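Local coordinates for protein endoribonuclease ToxN (Pectobacterium atrosepticum, PDB 2XDB) that cleaves RNA within AAA(U/G) sequences as the toxin of a type III toxin-antitoxin system and is bound by the ToxI RNA antitoxin, at residues Y4-S8 / K9-Y13; G146-F150 / S151-E155. One frame throughout, in Å; residues are numbered along the deposited sequence.

Interaction 1 comes first along the chain, where strand 3-6 passes directly into helix 8-17, and interaction 2 follows much later, where the loop after helix 125-140 enters helix 150-156. Their centres lie 16 Å apart and their nearest atoms about 6 Å apart, without touching. Three observations tie them together. Both place apolar side chains on strand 80-91 of the antiparallel sheet: I6 and I11 on I90, F150 on M89 and L153 on P91. D18, just beyond helix 8-17, accepts a hydrogen bond from N149 N. Y13 OH is hydrogen-bonded to K156 O. The two helix starts thus share strand 80-91 as a support, and two polar bonds link the N- and C-terminal parts directly.

Interaction 1: residues Y4-S8 / K9-Y13; sequences YTISS and KYIEY
S7 is the N-cap of helix 8-17, its side chain meeting Y10 N at the turn where strand 3-6 gives way to the helix. The evidence is a weak bond from Y10 N to S7 OG, 3.5 Å long and fairly straight at 160°. With chi1 at 77°, OG is tucked over the S7 backbone, flanked by its N and C, and faces the first helical turn. The same OG is also hydrogen-bonded to E96 OE2, its stronger partner, so the hydroxyl joins the helix start to the residue just before strand 97-99. Regular helical bonding begins at once: I11 N reaches S7 O at 3.2 Å, and E12 N reaches S8 O at 2.7 Å.

I6, the last strand residue, supplies the apolar side of the junction. Its CG2 lies 3.9 Å from Y10 CD2, approaching the ring obliquely, and 4.0 Å from I11 CG1, where the two isoleucine side chains run at about a right angle. I6 and I11 both also touch I90 of strand 80-91, while Y10 OH is hydrogen-bonded to P91 O and pins the far end of that ring. On the outer side K9 bends at chi2 and doubles back along the chain, bringing its NZ to 3.4 Å from S7 CB.

Interaction 2: residues G146-F150 / S151-E155; sequences GTCNF and SLLEE
N149 swings its CG anti to the backbone N (chi1 -175°), which carries the amide forward to L152, while in L153 chi1 sets CG anti to the carbonyl carbon and the extended chi2 sends CD1 back to C148. The N149 amide works in two ways. Its OD1 accepts from L152 N at 3.2 Å, the donor standing above the amide plane, 70° out of it, rather than on a lone pair; meanwhile ND2 rests 3.4 Å from L152 CB, the two side chains passing at a slant. Water 1 accepts from S151 N at 2.9 Å and makes a weak bond to N149 OD1, so a second early amide of the helix is bridged to the same cap.

N149 is also the centre of an inverse gamma turn, and its backbone continues the grip: its O receives L153 N at 3.0 Å, and its N donates to D18 OD1. On the buried side, L153 CD1 packs 4.0 Å from C148 CB. C148 O lies 3.5 Å above the plane of the F150 ring, over its centre, and takes a hydrogen bond from T147 OG1. E154 N closes on F150 O at 2.8 Å, and E154 OE1 is anchored by a salt bridge to R136 and a hydrogen bond with Y47 OH, tying this turn to helix 125-140 and strand 45-52. An Asn side chain accepting from the amide three residues on, with N149 O starting the backbone bonding, is the classic N-cap, here opening helix 150-156.

Interaction 1: residues Y4-S8 / K9-Y13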
ATOM      1  N   TYR A   4      -3.342  -6.454   4.580  1.00 46.34           N
ATOM      2  CA  TYR A   4      -2.582  -6.459   5.835  1.00 43.73           C
ATOM      3  C   TYR A   4      -2.863  -5.238   6.692  1.00 46.68           C
ATOM      4  O   TYR A   4      -3.298  -4.206   6.195  1.00 51.96           O
ATOM      5  CB  TYR A   4      -1.091  -6.444   5.557  1.00 39.49           C
ATOM      6  CG  TYR A   4      -0.550  -7.698   4.951  1.00 38.12           C
ATOM      7  CD1 TYR A   4       0.141  -8.614   5.724  1.00 37.80           C
ATOM      8  CD2 TYR A   4      -0.704  -7.961   3.597  1.00 41.00           C
ATOM      9  CE1 TYR A   4       0.645  -9.767   5.179  1.00 39.29           C
ATOM     10  CE2 TYR A   4      -0.199  -9.111   3.035  1.00 39.39           C
ATOM     11  CZ  TYR A   4       0.468 -10.011   3.831  1.00 43.83           C
ATOM     12  OH  TYR A   4       0.970 -11.157   3.279  1.00 48.25           O
ATOM     13  N   THR A   5      -2.600  -5.366   7.987  1.00 44.54           N
ATOM     14  CA  THR A   5      -2.407  -4.204   8.841  1.00 47.73           C
ATOM     15  C   THR A   5      -0.964  -4.250   9.302  1.00 49.63           C
ATOM     16  O   THR A   5      -0.314  -5.300   9.236  1.00 55.18           O
ATOM     17  CB  THR A   5      -3.325  -4.189  10.070  1.00 51.59           C
ATOM     18  OG1 THR A   5      -3.053  -5.324  10.902  1.00 53.37           O
ATOM     19  CG2 THR A   5      -4.764  -4.211   9.643  1.00 53.91           C
ATOM     20  N   ILE A   6      -0.457  -3.109   9.744  1.00 40.94           N
ATOM     21  CA  ILE A   6       0.918  -3.021  10.203  1.00 46.55           C
ATOM     22  C   ILE A   6       0.895  -2.401  11.596  1.00 51.71           C
ATOM     23  O   ILE A   6       0.045  -1.553  11.880  1.00 57.31           O
ATOM     24  CB  ILE A   6       1.766  -2.191   9.220  1.00 42.16           C
ATOM     25  CG1 ILE A   6       1.813  -2.896   7.869  1.00 44.59           C
ATOM     26  CG2 ILE A   6       3.177  -1.978   9.742  1.00 44.53           C
ATOM     27  CD1 ILE A   6       2.407  -2.058   6.743  1.00 47.72           C
ATOM     28  N   SER A   7       1.795  -2.836  12.476  1.00 45.49           N
ATOM     29  CA  SER A   7       1.792  -2.331  13.848  1.00 53.33           C
ATOM     30  C   SER A   7       2.240  -0.871  13.902  1.00 51.85           C
ATOM     31  O   SER A   7       3.062  -0.442  13.104  1.00 52.19           O
ATOM     32  CB  SER A   7       2.672  -3.197  14.750  1.00 54.96           C
ATOM     33  OG  SER A   7       4.040  -2.909  14.553  1.00 56.95           O
ATOM     34  N   SER A   8       1.699  -0.112  14.845  1.00 52.51           N
ATOM     35  CA  SER A   8       2.014   1.310  14.940  1.00 54.46           C
ATOM     36  C   SER A   8       3.459   1.535  15.301  1.00 56.29           C
ATOM     37  O   SER A   8       4.102   2.443  14.779  1.00 58.68           O
ATOM     38  CB  SER A   8       1.144   1.971  15.984  1.00 51.85           C
ATOM     39  OG  SER A   8      -0.034   1.209  16.128  1.00 68.21           O
ATOM     40  N   LYS A   9       3.964   0.707  16.206  1.00 53.73           N
ATOM     41  CA  LYS A   9       5.331   0.845  16.680  1.00 57.11           C
ATOM     42  C   LYS A   9       6.284   0.856  15.487  1.00 54.74           C
ATOM     43  O   LYS A   9       7.152   1.721  15.388  1.00 54.41           O
ATOM     44  CB  LYS A   9       5.673  -0.277  17.667  1.00 68.00           C
ATOM     45  CG  LYS A   9       4.495  -0.679  18.556  1.00 86.11           C
ATOM     46  CD  LYS A   9       3.438  -1.467  17.751  1.00 95.46           C
ATOM     47  CE  LYS A   9       2.027  -1.370  18.346  1.00 92.19           C
ATOM     48  NZ  LYS A   9       1.055  -2.227  17.604  1.00 83.29           N
ATOM     49  N   TYR A  10       6.088  -0.092  14.573  1.00 51.11           N
ATOM     50  CA  TYR A  10       6.875  -0.174  13.350  1.00 45.77           C
ATOM     51  C   TYR A  10       6.694   1.057  12.458  1.00 47.64           C
ATOM     52  O   TYR A  10       7.668   1.633  11.978  1.00 57.43           O
ATOM     53  CB  TYR A  10       6.527  -1.443  12.570  1.00 45.41           C
ATOM     54  CG  TYR A  10       7.448  -1.695  11.403  1.00 46.04           C
ATOM     55  CD1 TYR A  10       8.764  -2.073  11.608  1.00 47.72           C
ATOM     56  CD2 TYR A  10       7.006  -1.555  10.099  1.00 49.83           C
ATOM     57  CE1 TYR A  10       9.610  -2.302  10.546  1.00 51.29           C
ATOM     58  CE2 TYR A  10       7.845  -1.791   9.029  1.00 46.85           C
ATOM     59  CZ  TYR A  10       9.143  -2.155   9.256  1.00 52.28           C
ATOM     60  OH  TYR A  10       9.986  -2.385   8.196  1.00 54.70           O
ATOM     61  N   ILE A  11       5.451   1.464  12.225  1.00 42.34           N
ATOM     62  CA  ILE A  11       5.208   2.667  11.443  1.00 41.01           C
ATOM     63  C   ILE A  11       5.899   3.876  12.086  1.00 52.56           C
ATOM     64  O   ILE A  11       6.543   4.681  11.402  1.00 55.95           O
ATOM     65  CB  ILE A  11       3.721   2.973  11.319  1.00 40.54           C
ATOM     66  CG1 ILE A  11       3.023   1.927  10.456  1.00 43.16           C
ATOM     67  CG2 ILE A  11       3.525   4.346  10.710  1.00 40.79           C
ATOM     68  CD1 ILE A  11       3.356   2.014   8.993  1.00 41.99           C
ATOM     69  N   GLU A  12       5.768   4.009  13.401  1.00 52.71           N
ATOM     70  CA  GLU A  12       6.380   5.137  14.084  1.00 57.77           C
ATOM     71  C   GLU A  12       7.893   5.086  13.902  1.00 50.84           C
ATOM     72  O   GLU A  12       8.546   6.109  13.706  1.00 50.96           O
ATOM     73  CB  GLU A  12       6.005   5.170  15.570  1.00 72.60           C
ATOM     74  CG  GLU A  12       4.500   5.277  15.853  1.00 96.47           C
ATOM     75  CD  GLU A  12       3.837   6.486  15.189  1.00116.37           C
ATOM     76  OE1 GLU A  12       2.665   6.362  14.763  1.00120.76           O
ATOM     77  OE2 GLU A  12       4.481   7.556  15.095  1.00123.51           O
ATOM     78  N   TYR A  13       8.459   3.891  13.951  1.00 46.02           N
ATOM     79  CA  TYR A  13       9.902   3.777  13.810  1.00 46.43           C
ATOM     80  C   TYR A  13      10.331   4.246  12.416  1.00 49.18           C
ATOM     81  O   TYR A  13      11.133   5.168  12.293  1.00 49.85           O
ATOM     82  CB  TYR A  13      10.365   2.358  14.141  1.00 43.61           C
ATOM     83  CG  TYR A  13      11.784   2.053  13.751  1.00 50.15           C
ATOM     84  CD1 TYR A  13      12.846   2.642  14.415  1.00 43.76           C
ATOM     85  CD2 TYR A  13      12.063   1.157  12.720  1.00 51.11           C
ATOM     86  CE1 TYR A  13      14.151   2.357  14.065  1.00 39.04           C
ATOM     87  CE2 TYR A  13      13.356   0.868  12.362  1.00 51.54           C
ATOM     88  CZ  TYR A  13      14.396   1.474  13.042  1.00 53.50           C
ATOM     89  OH  TYR A  13      15.691   1.190  12.691  1.00 61.55           O
TER

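Interaction 2: residues G146-F150 / S151-E155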
ATOM      1  N   GLY A 146       9.082  12.864  -4.238  1.00 59.88           N
ATOM      2  CA  GLY A 146       7.811  12.884  -3.545  1.00 54.68           C
ATOM      3  C   GLY A 146       7.345  11.493  -3.178  1.00 52.69           C
ATOM      4  O   GLY A 146       6.167  11.282  -2.887  1.00 55.62           O
ATOM      5  N   THR A 147       8.267  10.537  -3.196  1.00 41.56           N
ATOM      6  CA  THR A 147       7.962   9.204  -2.700  1.00 42.61           C
ATOM      7  C   THR A 147       8.745   8.907  -1.427  1.00 44.65           C
ATOM      8  O   THR A 147       9.670   9.636  -1.079  1.00 55.26           O
ATOM      9  CB  THR A 147       8.293   8.137  -3.750  1.00 41.24           C
ATOM     10  OG1 THR A 147       9.680   7.772  -3.665  1.00 41.96           O
ATOM     11  CG2 THR A 147       7.978   8.658  -5.126  1.00 38.86           C
ATOM     12  N   CYS A 148       8.375   7.839  -0.729  1.00 39.49           N
ATOM     13  CA  CYS A 148       9.182   7.388   0.396  1.00 40.09           C
ATOM     14  C   CYS A 148      10.584   7.160  -0.114  1.00 48.27           C
ATOM     15  O   CYS A 148      10.778   6.677  -1.234  1.00 51.34           O
ATOM     16  CB  CYS A 148       8.657   6.079   0.998  1.00 38.74           C
ATOM     17  SG  CYS A 148       7.133   6.207   1.958  1.00 54.31           S
ATOM     18  N   ASN A 149      11.561   7.500   0.715  1.00 43.97           N
ATOM     19  CA  ASN A 149      12.950   7.268   0.389  1.00 38.48           C
ATOM     20  C   ASN A 149      13.265   5.779   0.537  1.00 43.34           C
ATOM     21  O   ASN A 149      13.716   5.323   1.592  1.00 49.58           O
ATOM     22  CB  ASN A 149      13.836   8.114   1.297  1.00 30.78           C
ATOM     23  CG  ASN A 149      15.297   8.015   0.944  1.00 46.09           C
ATOM     24  OD1 ASN A 149      15.730   7.117   0.202  1.00 54.39           O
ATOM     25  ND2 ASN A 149      16.081   8.934   1.485  1.00 50.76           N
ATOM     26  N   PHE A 150      13.021   5.019  -0.525  1.00 39.66           N
ATOM     27  CA  PHE A 150      13.158   3.566  -0.451  1.00 37.10           C
ATOM     28  C   PHE A 150      14.539   3.074  -0.006  1.00 36.38           C
ATOM     29  O   PHE A 150      14.631   2.109   0.746  1.00 45.06           O
ATOM     30  CB  PHE A 150      12.771   2.915  -1.769  1.00 38.12           C
ATOM     31  CG  PHE A 150      11.396   3.269  -2.243  1.00 37.82           C
ATOM     32  CD1 PHE A 150      10.291   3.025  -1.444  1.00 39.13           C
ATOM     33  CD2 PHE A 150      11.206   3.819  -3.509  1.00 32.68           C
ATOM     34  CE1 PHE A 150       9.007   3.348  -1.884  1.00 38.36           C
ATOM     35  CE2 PHE A 150       9.932   4.143  -3.957  1.00 32.98           C
ATOM     36  CZ  PHE A 150       8.828   3.904  -3.140  1.00 33.47           C
ATOM     37  N   SER A 151      15.611   3.716  -0.462  1.00 37.63           N
ATOM     38  CA  SER A 151      16.959   3.295  -0.057  1.00 40.10           C
ATOM     39  C   SER A 151      17.191   3.487   1.444  1.00 46.96           C
ATOM     40  O   SER A 151      17.784   2.625   2.108  1.00 47.38           O
ATOM     41  CB  SER A 151      18.037   4.060  -0.822  1.00 41.01           C
ATOM     42  OG  SER A 151      17.844   3.997  -2.224  1.00 45.73           O
ATOM     43  N   LEU A 152      16.735   4.622   1.972  1.00 39.08           N
ATOM     44  CA  LEU A 152      16.928   4.939   3.378  1.00 40.68           C
ATOM     45  C   LEU A 152      16.131   3.950   4.235  1.00 49.14           C
ATOM     46  O   LEU A 152      16.678   3.354   5.168  1.00 46.72           O
ATOM     47  CB  LEU A 152      16.483   6.379   3.670  1.00 42.28           C
ATOM     48  CG  LEU A 152      17.268   7.196   4.710  1.00 39.87           C
ATOM     49  CD1 LEU A 152      16.374   8.165   5.490  1.00 32.65           C
ATOM     50  CD2 LEU A 152      17.984   6.285   5.659  1.00 28.80           C
ATOM     51  N   LEU A 153      14.845   3.778   3.913  1.00 43.40           N
ATOM     52  CA  LEU A 153      14.009   2.818   4.614  1.00 36.41           C
ATOM     53  C   LEU A 153      14.648   1.440   4.524  1.00 44.94           C
ATOM     54  O   LEU A 153      14.740   0.717   5.518  1.00 44.45           O
ATOM     55  CB  LEU A 153      12.597   2.768   4.028  1.00 31.88           C
ATOM     56  CG  LEU A 153      11.713   3.993   4.238  1.00 35.24           C
ATOM     57  CD1 LEU A 153      10.261   3.726   3.815  1.00 34.95           C
ATOM     58  CD2 LEU A 153      11.757   4.413   5.682  1.00 31.56           C
ATOM     59  N   GLU A 154      15.097   1.067   3.332  1.00 40.83           N
ATOM     60  CA  GLU A 154      15.685  -0.250   3.183  1.00 42.33           C
ATOM     61  C   GLU A 154      16.912  -0.380   4.046  1.00 43.11           C
ATOM     62  O   GLU A 154      17.277  -1.479   4.433  1.00 46.78           O
ATOM     63  CB  GLU A 154      16.037  -0.540   1.731  1.00 40.63           C
ATOM     64  CG  GLU A 154      14.842  -0.906   0.918  1.00 41.34           C
ATOM     65  CD  GLU A 154      15.157  -0.989  -0.540  1.00 48.80           C
ATOM     66  OE1 GLU A 154      14.211  -0.844  -1.340  1.00 47.22           O
ATOM     67  OE2 GLU A 154      16.344  -1.198  -0.882  1.00 50.43           O
ATOM     68  N   GLU A 155      17.549   0.752   4.335  1.00 43.31           N
ATOM     69  CA  GLU A 155      18.785   0.780   5.101  1.00 38.22           C
ATOM     70  C   GLU A 155      18.548   0.617   6.596  1.00 41.02           C
ATOM     71  O   GLU A 155      19.335  -0.040   7.252  1.00 48.81           O
ATOM     72  CB  GLU A 155      19.563   2.074   4.828  1.00 45.31           C
ATOM     73  CG  GLU A 155      20.862   2.233   5.634  1.00 45.56           C
ATOM     74  CD  GLU A 155      22.095   1.625   4.952  1.00 52.10           C
ATOM     75  OE1 GLU A 155      21.943   0.884   3.955  1.00 59.48           O
ATOM     76  OE2 GLU A 155      23.225   1.881   5.424  1.00 47.04           O
TER
HETATM   77  O   HOH W   1      15.579   5.438  -2.761  1.00 73.31           O